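N-acetylmuramoyl-L-alanine amidase amiD (Escherichia coli, PDB 3D2Y) hydrolyses the link between N-acetylmuramoyl residues and L-amino acids in certain cell-wall glycopeptides, using one zinc ion per subunit. Local coordinates at residues A[219-222]-A[223-226]; A[9-12]-A[13-16]; A[129-132]-A[133-137]; A[184-187]-A[188-191]. All coordinates share one frame; numbering follows the deposited sequence. Where two conformers were deposited one is given.

Contact 1. Residues A[219-222]-A[223-226]; sequences TPRE and QRRV
Gln223 N donates to Thr219 O (3.0 Å) at the start of helix 220-234, whose first turn is closed by a capping box. Thr219 is the N-cap: its OG1 accepts from Glu222 N at 3.1 Å, and in return Glu222 OE1 takes the N-H of Thr219, which meets it from above the carboxylate plane. The other carboxylate oxygen, Glu222 OE2, pairs with Arg221 NH2 in a salt bridge whose hydrogen bond, at 3.4 Å, is weak.

Backbone bonds carry the helix onward, Arg224 N to Pro220 O at 2.8 Å and Arg225 N to Arg221 O, while Val226 N to Glu222 O is weak.

Among the side chains, Arg224 bends at chi3 (-63°) and folds back along the first turn, one guanidinium face lying over Arg221 CA. With an alanine at this position, the Pro220 CB and Arg221 CA side of the first turn would probably lose the flat group packed on it. In the conformer given, Arg225 leads away, its NH2 making a salt bridge to Asp160 OD1 and a hydrogen bond to Lys159 O, the transition-state stabiliser. Arg224 NH2 approaches Arg221 CA to 3.6 Å, and NH1 of the same group lies 3.8 Å from Pro220 CB.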
ATOM      1  N   THR A 219       8.876  18.570 -12.082  1.00 16.17           N
ATOM      2  CA  THR A 219      10.299  18.714 -12.223  1.00 11.27           C
ATOM      3  C   THR A 219      10.844  17.299 -12.390  1.00 12.44           C
ATOM      4  O   THR A 219      10.163  16.340 -12.040  1.00  9.69           O
ATOM      5  CB  THR A 219      10.908  19.358 -10.990  1.00 14.52           C
ATOM      6  OG1 THR A 219      10.777  18.460  -9.879  1.00 12.53           O
ATOM      7  CG2 THR A 219      10.200  20.661 -10.671  1.00 14.69           C
ATOM      8  N   PRO A 220      12.056  17.155 -12.966  1.00 13.66           N
ATOM      9  CA  PRO A 220      12.752  15.858 -13.034  1.00 12.92           C
ATOM     10  C   PRO A 220      12.800  15.141 -11.687  1.00 15.79           C
ATOM     11  O   PRO A 220      12.541  13.929 -11.619  1.00 12.45           O
ATOM     12  CB  PRO A 220      14.173  16.263 -13.488  1.00 16.18           C
ATOM     13  CG  PRO A 220      13.936  17.496 -14.325  1.00 17.47           C
ATOM     14  CD  PRO A 220      12.828  18.235 -13.628  1.00 15.42           C
ATOM     15  N   ARG A 221      13.134  15.898 -10.635  1.00 16.80           N
ATOM     16  CA  ARG A 221      13.097  15.460  -9.222  1.00 19.82           C
ATOM     17  C   ARG A 221      11.775  14.767  -8.841  1.00 13.10           C
ATOM     18  O   ARG A 221      11.755  13.659  -8.270  1.00 12.65           O
ATOM     19  CB  ARG A 221      13.321  16.689  -8.318  1.00 25.35           C
ATOM     20  CG  ARG A 221      13.629  16.436  -6.831  1.00 32.06           C
ATOM     21  CD  ARG A 221      12.394  16.656  -5.917  1.00 38.52           C
ATOM     22  NE  ARG A 221      11.552  17.801  -6.299  1.00 43.61           N
ATOM     23  CZ  ARG A 221      11.492  18.975  -5.665  1.00 44.19           C
ATOM     24  NH1 ARG A 221      12.227  19.204  -4.581  1.00 44.53           N
ATOM     25  NH2 ARG A 221      10.691  19.929  -6.132  1.00 44.04           N
ATOM     26  N   GLU A 222      10.676  15.427  -9.171  1.00 10.04           N
ATOM     27  CA  GLU A 222       9.346  14.940  -8.840  1.00 12.93           C
ATOM     28  C   GLU A 222       9.009  13.692  -9.679  1.00 14.03           C
ATOM     29  O   GLU A 222       8.341  12.775  -9.199  1.00 14.00           O
ATOM     30  CB  GLU A 222       8.317  16.051  -9.042  1.00 11.18           C
ATOM     31  CG  GLU A 222       8.535  17.250  -8.099  1.00 13.94           C
ATOM     32  CD  GLU A 222       7.689  18.463  -8.428  1.00 15.05           C
ATOM     33  OE1 GLU A 222       7.108  18.513  -9.531  1.00 15.23           O
ATOM     34  OE2 GLU A 222       7.606  19.363  -7.558  1.00 18.65           O
ATOM     35  N   GLN A 223       9.522  13.651 -10.913  1.00 10.26           N
ATOM     36  CA  GLN A 223       9.289  12.521 -11.827  1.00  8.80           C
ATOM     37  C   GLN A 223      10.081  11.323 -11.328  1.00 10.57           C
ATOM     38  O   GLN A 223       9.604  10.197 -11.396  1.00  9.53           O
ATOM     39  CB  GLN A 223       9.701  12.880 -13.275  1.00 11.49           C
ATOM     40  CG  GLN A 223       8.801  13.905 -13.989  1.00 14.73           C
ATOM     41  CD  GLN A 223       9.324  14.326 -15.374  1.00 14.33           C
ATOM     42  OE1 GLN A 223      10.167  13.659 -15.963  1.00 17.72           O
ATOM     43  NE2 GLN A 223       8.822  15.448 -15.887  1.00 15.32           N
ATOM     44  N   ARG A 224      11.284  11.590 -10.794  1.00 12.90           N
ATOM     45  CA  ARG A 224      12.127  10.576 -10.128  1.00 13.65           C
ATOM     46  C   ARG A 224      11.462   9.958  -8.882  1.00 11.62           C
ATOM     47  O   ARG A 224      11.506   8.751  -8.706  1.00 11.58           O
ATOM     48  CB  ARG A 224      13.518  11.128  -9.769  1.00 16.58           C
ATOM     49  CG  ARG A 224      14.495  11.185 -10.924  1.00 18.89           C
ATOM     50  CD  ARG A 224      15.955  11.322 -10.449  1.00 20.65           C
ATOM     51  NE  ARG A 224      16.200  12.563  -9.715  1.00 20.22           N
ATOM     52  CZ  ARG A 224      16.441  13.750 -10.278  1.00 23.48           C
ATOM     53  NH1 ARG A 224      16.465  13.899 -11.599  1.00 19.26           N
ATOM     54  NH2 ARG A 224      16.656  14.805  -9.501  1.00 28.69           N
ATOM     55  N   ARG A 225      10.844  10.772  -8.032  1.00  9.49           N
ATOM     56  CA  ARG A 225      10.184  10.250  -6.852  0.70 11.28           C
ATOM     57  C   ARG A 225       9.055   9.289  -7.239  1.00  9.79           C
ATOM     58  O   ARG A 225       8.875   8.255  -6.594  1.00  8.23           O
ATOM     59  CB  ARG A 225       9.695  11.394  -5.943  0.70 11.84           C
ATOM     60  CG  ARG A 225      10.819  12.129  -5.181  0.70 14.96           C
ATOM     61  CD  ARG A 225      10.860  11.856  -3.654  0.70 16.12           C
ATOM     62  NE  ARG A 225      10.135  10.640  -3.239  0.70 18.28           N
ATOM     63  CZ  ARG A 225       9.836  10.271  -1.988  0.70 13.01           C
ATOM     64  NH1 ARG A 225      10.179  11.010  -0.933  0.70 15.34           N
ATOM     65  NH2 ARG A 225       9.150   9.143  -1.809  0.70  5.93           N
ATOM     66  N   VAL A 226       8.316   9.594  -8.306  1.00  4.76           N
ATOM     67  CA  VAL A 226       7.223   8.682  -8.711  1.00  7.61           C
ATOM     68  C   VAL A 226       7.825   7.330  -9.139  1.00  9.80           C
ATOM     69  O   VAL A 226       7.356   6.272  -8.727  1.00  8.83           O
ATOM     70  CB  VAL A 226       6.342   9.285  -9.802  1.00  8.43           C
ATOM     71  CG1 VAL A 226       5.306   8.274 -10.284  1.00  2.68           C
ATOM     72  CG2 VAL A 226       5.631  10.521  -9.271  1.00  7.17           C
TER

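Contact 2. Residues A[9-12]-A[13-16]; sequences VEKE and GYQL
The beta hairpin of strands 8-10 and 15-17 brings Val9 against Leu16 and Glu10 against Gln15. Val9 and Leu16 are an antiparallel hydrogen-bonded pair: Val9 N donates to Leu16 O and Leu16 N to Val9 O, both at 2.7 Å and nearly straight. Glu10 and Gln15 make the adjoining non-hydrogen-bonded pair, where Gln15 CA comes within 3.4 Å of Val9 O in a CA-H...O contact. Their side chains run side by side on one face of the two-stranded sheet, and Gln15 NE2 gives a bond of 2.8 Å to Glu10 OE1. The carboxylate oxygen lies in the amide plane of Gln15, whereas the N-H reaches it from above the carboxylate plane, the two flat groups being turned 72° apart.

Closer to the turn the hairpin ladder weakens, Lys11 N to Tyr14 O being a weak bond of 3.0 Å, well bent at the hydrogen. The chain reverses through Glu12 and Gly13; Gly13 has a positive phi of 113°, at which a CB would collide with Glu12 O.

Beside the turn, the aliphatic part of Lys11 lies over one face of the Tyr14 ring. Lys11 CB makes a CH-pi contact 3.7 Å from the centroid of the Tyr14 ring, and Lys11 CG approaches Tyr14 CE1 to 3.5 Å. Tyr14 has CG between its backbone N and carbonyl carbon (chi1 63°), which sets the ring beneath the lysine chain. Bent at chi2, Lys11 then carries CE to within 3.8 Å of Leu16 CD1, while Leu16 CG lies at the edge of the tyrosine ring.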
ATOM      1  N   VAL A   9     -37.803  -2.202  11.066  1.00 26.89           N
ATOM      2  CA  VAL A   9     -37.051  -1.603  12.199  1.00 27.21           C
ATOM      3  C   VAL A   9     -37.707  -0.294  12.723  1.00 25.48           C
ATOM      4  O   VAL A   9     -38.023   0.584  11.929  1.00 24.93           O
ATOM      5  CB  VAL A   9     -35.565  -1.324  11.805  1.00 30.02           C
ATOM      6  CG1 VAL A   9     -34.757  -0.875  13.007  1.00 30.84           C
ATOM      7  CG2 VAL A   9     -34.908  -2.553  11.160  1.00 28.33           C
ATOM      8  N   GLU A  10     -37.894  -0.156  14.042  1.00 23.37           N
ATOM      9  CA  GLU A  10     -38.548   1.041  14.630  1.00 18.84           C
ATOM     10  C   GLU A  10     -37.574   2.131  15.064  1.00 19.34           C
ATOM     11  O   GLU A  10     -36.474   1.840  15.521  1.00 17.75           O
ATOM     12  CB  GLU A  10     -39.430   0.671  15.829  1.00 20.57           C
ATOM     13  CG  GLU A  10     -40.463  -0.367  15.536  1.00 16.68           C
ATOM     14  CD  GLU A  10     -41.781   0.200  15.054  1.00 17.53           C
ATOM     15  OE1 GLU A  10     -42.637  -0.598  14.642  1.00 14.06           O
ATOM     16  OE2 GLU A  10     -41.991   1.423  15.108  1.00 19.58           O
ATOM     17  N   LYS A  11     -37.992   3.389  14.919  1.00 16.77           N
ATOM     18  CA  LYS A  11     -37.172   4.542  15.292  1.00 17.48           C
ATOM     19  C   LYS A  11     -38.060   5.650  15.864  1.00 17.40           C
ATOM     20  O   LYS A  11     -39.283   5.636  15.706  1.00 15.60           O
ATOM     21  CB  LYS A  11     -36.424   5.093  14.069  1.00 19.48           C
ATOM     22  CG  LYS A  11     -35.620   4.070  13.285  1.00 22.65           C
ATOM     23  CD  LYS A  11     -34.192   3.921  13.796  1.00 23.91           C
ATOM     24  CE  LYS A  11     -33.512   2.744  13.120  1.00 24.00           C
ATOM     25  NZ  LYS A  11     -32.050   2.953  12.978  1.00 22.80           N
ATOM     26  N   GLU A  12     -37.441   6.619  16.525  1.00 17.99           N
ATOM     27  CA  GLU A  12     -38.154   7.841  16.873  1.00 16.29           C
ATOM     28  C   GLU A  12     -38.426   8.627  15.580  1.00 15.54           C
ATOM     29  O   GLU A  12     -37.503   9.179  14.944  1.00 14.15           O
ATOM     30  CB  GLU A  12     -37.389   8.679  17.910  1.00 16.40           C
ATOM     31  CG  GLU A  12     -37.505   8.161  19.348  1.00 17.74           C
ATOM     32  CD  GLU A  12     -37.260   9.236  20.417  1.00 18.84           C
ATOM     33  OE1 GLU A  12     -37.282  10.445  20.085  1.00 18.78           O
ATOM     34  OE2 GLU A  12     -37.056   8.871  21.603  1.00 19.73           O
ATOM     35  N   GLY A  13     -39.693   8.622  15.172  1.00 10.04           N
ATOM     36  CA  GLY A  13     -40.127   9.433  14.053  1.00  8.05           C
ATOM     37  C   GLY A  13     -40.573   8.703  12.799  1.00  3.03           C
ATOM     38  O   GLY A  13     -41.277   9.291  11.998  1.00  2.60           O
ATOM     39  N   TYR A  14     -40.145   7.445  12.641  1.00  6.13           N
ATOM     40  CA  TYR A  14     -40.310   6.663  11.398  1.00 11.41           C
ATOM     41  C   TYR A  14     -39.988   5.166  11.601  1.00 10.88           C
ATOM     42  O   TYR A  14     -39.331   4.783  12.569  1.00  9.00           O
ATOM     43  CB  TYR A  14     -39.429   7.239  10.269  1.00  8.16           C
ATOM     44  CG  TYR A  14     -37.924   7.165  10.580  1.00  3.45           C
ATOM     45  CD1 TYR A  14     -37.136   6.126  10.076  1.00  4.86           C
ATOM     46  CD2 TYR A  14     -37.332   8.088  11.427  1.00  5.67           C
ATOM     47  CE1 TYR A  14     -35.756   6.056  10.375  1.00  8.58           C
ATOM     48  CE2 TYR A  14     -35.970   8.024  11.722  1.00  5.72           C
ATOM     49  CZ  TYR A  14     -35.199   7.012  11.205  1.00  5.37           C
ATOM     50  OH  TYR A  14     -33.868   6.965  11.538  1.00  9.48           O
ATOM     51  N   GLN A  15     -40.453   4.338  10.663  1.00  8.25           N
ATOM     52  CA  GLN A  15     -40.154   2.915  10.602  1.00  5.44           C
ATOM     53  C   GLN A  15     -39.247   2.663   9.409  1.00 10.62           C
ATOM     54  O   GLN A  15     -39.393   3.319   8.391  1.00  7.30           O
ATOM     55  CB  GLN A  15     -41.472   2.174  10.362  1.00  9.68           C
ATOM     56  CG  GLN A  15     -41.675   0.997  11.221  1.00 10.91           C
ATOM     57  CD  GLN A  15     -43.001   0.337  11.007  1.00  8.99           C
ATOM     58  OE1 GLN A  15     -43.543   0.348   9.901  1.00  9.83           O
ATOM     59  NE2 GLN A  15     -43.539  -0.248  12.064  1.00  8.64           N
ATOM     60  N   LEU A  16     -38.314   1.721   9.512  1.00  7.62           N
ATOM     61  CA  LEU A  16     -37.552   1.304   8.309  1.00 10.02           C
ATOM     62  C   LEU A  16     -37.963  -0.087   7.883  1.00  9.90           C
ATOM     63  O   LEU A  16     -38.141  -0.967   8.727  1.00 12.81           O
ATOM     64  CB  LEU A  16     -36.035   1.344   8.528  1.00  6.86           C
ATOM     65  CG  LEU A  16     -35.437   2.714   8.803  1.00  5.29           C
ATOM     66  CD1 LEU A  16     -33.990   2.559   9.377  1.00  5.73           C
ATOM     67  CD2 LEU A  16     -35.460   3.606   7.584  1.00  4.22           C
TER

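Contact 3. Residues A[129-132]-A[133-137]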
ATOM      1  N   ALA A 129       3.077 -12.439  11.261  1.00  5.20           N
ATOM      2  CA  ALA A 129       1.907 -11.884  11.966  1.00  5.93           C
ATOM      3  C   ALA A 129       1.011 -11.106  11.012  1.00  3.37           C
ATOM      4  O   ALA A 129      -0.244 -11.206  11.061  1.00  4.87           O
ATOM      5  CB  ALA A 129       2.389 -10.989  13.118  1.00  4.69           C
ATOM      6  N   LEU A 130       1.656 -10.326  10.143  1.00  4.37           N
ATOM      7  CA  LEU A 130       0.945  -9.515   9.115  1.00  3.30           C
ATOM      8  C   LEU A 130       0.094 -10.319   8.156  1.00  5.99           C
ATOM      9  O   LEU A 130      -1.008  -9.889   7.824  1.00  3.35           O
ATOM     10  CB  LEU A 130       1.964  -8.696   8.338  1.00  4.64           C
ATOM     11  CG  LEU A 130       1.468  -7.794   7.203  1.00  8.69           C
ATOM     12  CD1 LEU A 130       0.359  -6.814   7.695  1.00  7.07           C
ATOM     13  CD2 LEU A 130       2.652  -7.097   6.537  1.00  5.41           C
ATOM     14  N   ILE A 131       0.607 -11.455   7.683  1.00  8.61           N
ATOM     15  CA  ILE A 131      -0.071 -12.249   6.627  1.00  9.41           C
ATOM     16  C   ILE A 131      -1.555 -12.597   6.954  1.00  8.81           C
ATOM     17  O   ILE A 131      -2.415 -12.237   6.187  1.00  6.90           O
ATOM     18  CB  ILE A 131       0.823 -13.490   6.187  1.00  7.40           C
ATOM     19  CG1 ILE A 131       2.059 -12.970   5.439  1.00  8.97           C
ATOM     20  CG2 ILE A 131      -0.008 -14.544   5.358  1.00  5.90           C
ATOM     21  CD1 ILE A 131       3.239 -14.039   5.214  1.00  9.13           C
ATOM     22  N   PRO A 132      -1.850 -13.263   8.101  1.00  6.30           N
ATOM     23  CA  PRO A 132      -3.264 -13.583   8.416  1.00  6.16           C
ATOM     24  C   PRO A 132      -4.176 -12.363   8.659  1.00  8.40           C
ATOM     25  O   PRO A 132      -5.370 -12.425   8.375  1.00 12.66           O
ATOM     26  CB  PRO A 132      -3.155 -14.470   9.651  1.00  6.47           C
ATOM     27  CG  PRO A 132      -1.844 -14.076  10.264  1.00  7.87           C
ATOM     28  CD  PRO A 132      -0.937 -13.806   9.128  1.00  7.05           C
ATOM     29  N   LEU A 133      -3.620 -11.259   9.146  1.00 10.49           N
ATOM     30  CA  LEU A 133      -4.391 -10.047   9.350  1.00  7.40           C
ATOM     31  C   LEU A 133      -4.725  -9.421   7.993  1.00  9.90           C
ATOM     32  O   LEU A 133      -5.884  -9.094   7.712  1.00  6.99           O
ATOM     33  CB  LEU A 133      -3.607  -9.065  10.242  1.00 12.65           C
ATOM     34  CG  LEU A 133      -4.194  -7.639  10.321  1.00 10.35           C
ATOM     35  CD1 LEU A 133      -5.613  -7.633  10.965  1.00 10.17           C
ATOM     36  CD2 LEU A 133      -3.204  -6.684  10.998  1.00  6.82           C
ATOM     37  N   ALA A 134      -3.723  -9.286   7.128  1.00 10.09           N
ATOM     38  CA  ALA A 134      -3.985  -8.797   5.738  1.00  6.07           C
ATOM     39  C   ALA A 134      -4.994  -9.690   4.997  1.00  9.27           C
ATOM     40  O   ALA A 134      -5.908  -9.180   4.367  1.00  5.83           O
ATOM     41  CB  ALA A 134      -2.675  -8.688   4.957  1.00  7.58           C
ATOM     42  N   LYS A 135      -4.845 -11.014   5.104  1.00  8.56           N
ATOM     43  CA  LYS A 135      -5.769 -11.937   4.443  1.00  8.07           C
ATOM     44  C   LYS A 135      -7.207 -11.713   4.927  1.00  8.89           C
ATOM     45  O   LYS A 135      -8.141 -11.692   4.131  1.00  9.67           O
ATOM     46  CB  LYS A 135      -5.338 -13.407   4.640  1.00 11.03           C
ATOM     47  CG  LYS A 135      -4.077 -13.747   3.836  1.00 10.63           C
ATOM     48  CD  LYS A 135      -3.607 -15.169   4.037  1.00 14.34           C
ATOM     49  CE  LYS A 135      -4.016 -16.030   2.859  1.00 18.88           C
ATOM     50  NZ  LYS A 135      -3.002 -17.137   2.607  1.00 23.03           N
ATOM     51  N   ASP A 136      -7.381 -11.522   6.233  1.00  5.87           N
ATOM     52  CA  ASP A 136      -8.703 -11.361   6.786  1.00  9.92           C
ATOM     53  C   ASP A 136      -9.295 -10.066   6.271  1.00  6.87           C
ATOM     54  O   ASP A 136     -10.462 -10.028   5.833  1.00  7.07           O
ATOM     55  CB  ASP A 136      -8.699 -11.351   8.309  1.00  6.99           C
ATOM     56  CG  ASP A 136      -8.570 -12.749   8.922  1.00 12.50           C
ATOM     57  OD1 ASP A 136      -8.635 -13.800   8.217  1.00 14.01           O
ATOM     58  OD2 ASP A 136      -8.400 -12.773  10.148  1.00  9.57           O
ATOM     59  N   ILE A 137      -8.489  -9.022   6.273  1.00  6.98           N
ATOM     60  CA  ILE A 137      -8.946  -7.706   5.807  1.00  4.98           C
ATOM     61  C   ILE A 137      -9.357  -7.722   4.346  1.00  8.51           C
ATOM     62  O   ILE A 137     -10.472  -7.262   3.988  1.00  6.80           O
ATOM     63  CB  ILE A 137      -7.896  -6.585   6.096  1.00  3.31           C
ATOM     64  CG1 ILE A 137      -7.688  -6.463   7.596  1.00  5.93           C
ATOM     65  CG2 ILE A 137      -8.432  -5.234   5.590  1.00  4.20           C
ATOM     66  CD1 ILE A 137      -6.427  -5.664   7.941  1.00  5.58           C
TER
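Leu130 O accepts from Ala134 N at 2.9 Å, an almost straight bond within helix 124-141, and Leu130 CD1 stands 4.5 Å from Ala134 CB in a loose apolar contact. This leucine also touches Ile103 of strand 100-105, so the helix lies against the central sheet of the amidase domain.

Next, Ile131 O takes the N-H of Lys135 at 2.9 Å. The two side chains lie alongside each other, pointing the same way: Ile131 CG2, anti to the backbone N, meets Lys135 CD at 3.9 Å. Bends at chi3 and chi4 then carry the lysine end away, where NZ bonds to Gln174 O.

Pro132 lacks an N-H, and the helix is kinked where its nitrogen makes no bond to the preceding turn. Its carbonyl still serves the helix, accepting Asp136 N at 3.1 Å, though the donor stands 37° out of the carbonyl plane. Leu133 joins Ile137 in touching Ile103 and Tyr57 of the sheet.

The chemistry thus divides: Leu130, Leu133 and Ile137 pack on the sheet, while Pro132 and Asp136 lie at the surface and Lys135 pairs its aliphatic stem with Ile131 before spending its charged end on a backbone carbonyl.

Contact 4. Residues A[184-187]-A[188-191]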
ATOM      1  N   ARG A 184       5.414 -12.678 -18.590  1.00 15.07           N
ATOM      2  CA  ARG A 184       4.917 -11.465 -19.230  1.00 11.29           C
ATOM      3  C   ARG A 184       5.893 -10.268 -19.088  1.00 13.41           C
ATOM      4  O   ARG A 184       5.993  -9.447 -19.995  1.00 15.52           O
ATOM      5  CB  ARG A 184       3.503 -11.133 -18.750  1.00 10.58           C
ATOM      6  CG  ARG A 184       2.514 -12.274 -18.917  1.00 12.04           C
ATOM      7  CD  ARG A 184       2.363 -12.711 -20.379  1.00  9.69           C
ATOM      8  NE  ARG A 184       1.795 -11.681 -21.245  1.00 13.70           N
ATOM      9  CZ  ARG A 184       1.923 -11.664 -22.573  1.00 11.25           C
ATOM     10  NH1 ARG A 184       2.631 -12.597 -23.189  1.00 10.33           N
ATOM     11  NH2 ARG A 184       1.366 -10.699 -23.288  1.00 11.56           N
ATOM     12  N   VAL A 185       6.626 -10.185 -17.977  1.00 13.88           N
ATOM     13  CA  VAL A 185       7.646  -9.141 -17.806  1.00 14.92           C
ATOM     14  C   VAL A 185       8.711  -9.346 -18.856  1.00 13.31           C
ATOM     15  O   VAL A 185       9.103  -8.398 -19.537  1.00 10.93           O
ATOM     16  CB  VAL A 185       8.302  -9.139 -16.403  1.00 12.60           C
ATOM     17  CG1 VAL A 185       9.553  -8.232 -16.372  1.00 12.65           C
ATOM     18  CG2 VAL A 185       7.306  -8.684 -15.350  1.00 14.03           C
ATOM     19  N   ASN A 186       9.143 -10.598 -19.005  1.00 18.36           N
ATOM     20  CA  ASN A 186      10.051 -10.995 -20.097  1.00 16.56           C
ATOM     21  C   ASN A 186       9.494 -10.715 -21.504  1.00 17.33           C
ATOM     22  O   ASN A 186      10.228 -10.291 -22.398  1.00 17.44           O
ATOM     23  CB  ASN A 186      10.462 -12.457 -19.937  1.00 23.86           C
ATOM     24  CG  ASN A 186      11.621 -12.635 -18.958  1.00 27.55           C
ATOM     25  OD1 ASN A 186      11.568 -13.478 -18.052  1.00 29.18           O
ATOM     26  ND2 ASN A 186      12.675 -11.838 -19.136  1.00 28.75           N
ATOM     27  N   PHE A 187       8.184 -10.900 -21.683  1.00 14.05           N
ATOM     28  CA  PHE A 187       7.566 -10.621 -22.966  1.00 12.40           C
ATOM     29  C   PHE A 187       7.673  -9.141 -23.311  1.00 13.38           C
ATOM     30  O   PHE A 187       8.052  -8.791 -24.428  1.00 11.67           O
ATOM     31  CB  PHE A 187       6.118 -11.126 -23.031  1.00  9.74           C
ATOM     32  CG  PHE A 187       5.339 -10.589 -24.206  1.00 12.74           C
ATOM     33  CD1 PHE A 187       5.548 -11.091 -25.494  1.00 12.40           C
ATOM     34  CD2 PHE A 187       4.405  -9.572 -24.031  1.00 14.34           C
ATOM     35  CE1 PHE A 187       4.819 -10.593 -26.582  1.00 11.18           C
ATOM     36  CE2 PHE A 187       3.695  -9.068 -25.106  1.00 12.18           C
ATOM     37  CZ  PHE A 187       3.897  -9.574 -26.376  1.00 11.87           C
ATOM     38  N   TYR A 188       7.354  -8.286 -22.340  1.00 12.51           N
ATOM     39  CA  TYR A 188       7.402  -6.834 -22.500  1.00  8.57           C
ATOM     40  C   TYR A 188       8.817  -6.256 -22.513  1.00 12.85           C
ATOM     41  O   TYR A 188       9.032  -5.170 -23.049  1.00 17.58           O
ATOM     42  CB  TYR A 188       6.576  -6.165 -21.400  1.00  6.79           C
ATOM     43  CG  TYR A 188       5.106  -6.255 -21.695  1.00  5.79           C
ATOM     44  CD1 TYR A 188       4.567  -5.594 -22.799  1.00  8.36           C
ATOM     45  CD2 TYR A 188       4.253  -7.032 -20.903  1.00  6.61           C
ATOM     46  CE1 TYR A 188       3.233  -5.664 -23.096  1.00  9.02           C
ATOM     47  CE2 TYR A 188       2.904  -7.109 -21.198  1.00 10.20           C
ATOM     48  CZ  TYR A 188       2.408  -6.427 -22.308  1.00  7.30           C
ATOM     49  OH  TYR A 188       1.080  -6.482 -22.653  1.00  5.10           O
ATOM     50  N   LEU A 189       9.772  -6.977 -21.933  1.00 11.36           N
ATOM     51  CA  LEU A 189      11.181  -6.580 -22.037  1.00 20.05           C
ATOM     52  C   LEU A 189      11.622  -6.500 -23.500  1.00 22.67           C
ATOM     53  O   LEU A 189      12.406  -5.615 -23.870  1.00 23.05           O
ATOM     54  CB  LEU A 189      12.094  -7.506 -21.241  1.00 21.33           C
ATOM     55  CG  LEU A 189      12.643  -6.919 -19.934  1.00 26.36           C
ATOM     56  CD1 LEU A 189      13.324  -7.984 -19.091  1.00 24.98           C
ATOM     57  CD2 LEU A 189      13.598  -5.751 -20.205  1.00 25.92           C
ATOM     58  N   ALA A 190      11.074  -7.405 -24.319  1.00 23.62           N
ATOM     59  CA  ALA A 190      11.163  -7.355 -25.789  1.00 21.20           C
ATOM     60  C   ALA A 190      12.585  -7.183 -26.281  1.00 22.56           C
ATOM     61  O   ALA A 190      12.861  -6.363 -27.182  1.00 24.23           O
ATOM     62  CB  ALA A 190      10.259  -6.255 -26.356  1.00 23.43           C
ATOM     63  N   GLY A 191      13.480  -7.950 -25.667  1.00 23.45           N
ATOM     64  CA  GLY A 191      14.853  -8.062 -26.121  1.00 28.07           C
ATOM     65  C   GLY A 191      15.822  -7.071 -25.520  1.00 28.54           C
ATOM     66  O   GLY A 191      17.018  -7.109 -25.811  1.00 29.00           O
TER
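Tyr188 N donates to Arg184 O at 2.9 Å and Leu189 N to Val185 O at the same length, the last full turn of helix 182-189. Beyond it, a weak bond of 3.3 Å from Ala190 N to Phe187 O accompanies the exit from the helix. Ala190 is the first residue to leave helical angles and does so with positive phi (51°); Gly191 follows, also with positive phi, where a CB would be jammed against the carbonyl oxygen of Ala190.

Phe187 and Tyr188, neighbours in sequence, form a T-shaped (edge-to-face) pair, their centroids 5.1 Å apart and their planes at 71°. Phe187 CG lies anti to its backbone N (chi1 167°), which brings the ring edge round so that CD2 stands above the centre of the Tyr188 ring, and Phe187 CE2 is 4.0 Å from Tyr188 CE1. The Arg184 guanidinium also borders this cluster, with Phe187 CD2 near the rim of one of its faces. On another side of the turn Asn186 ND2 approaches Leu189 CD1 to 3.9 Å.

Glu256 of helix 245-258 pairs with Arg184 through a salt bridge to NE and with Tyr188 OH through a hydrogen bond from its OE1 side. A valine in place of Tyr188 would probably leave the edge of Phe187 without an aromatic face to rest on and Glu256 OE1 without its hydroxyl partner. The same helix receives the rest of this turn, Val185 packing on Ala253, Tyr188 on Ala249 and Leu189 on Ala245.

From the N terminus, contact 2 comes first, closing the hairpin of strands 8-10 and 15-17, its centre about 41 Å from that of the chain. Contact 3 follows within helix 124-141, which backs the central sheet through strands 57-59 and 100-105. Contact 4 then ends helix 182-189, braced on helix 245-258, and contact 1 opens helix 220-234, linked to the loop bearing Lys159 and to helix 200-210. All four are local and in series: none nests in or crosses another, and none touches another. Contacts 1 and 4 have the closest centres, 25 Å apart, whereas contacts 1 and 3 lie on opposite sides of the chain's centre.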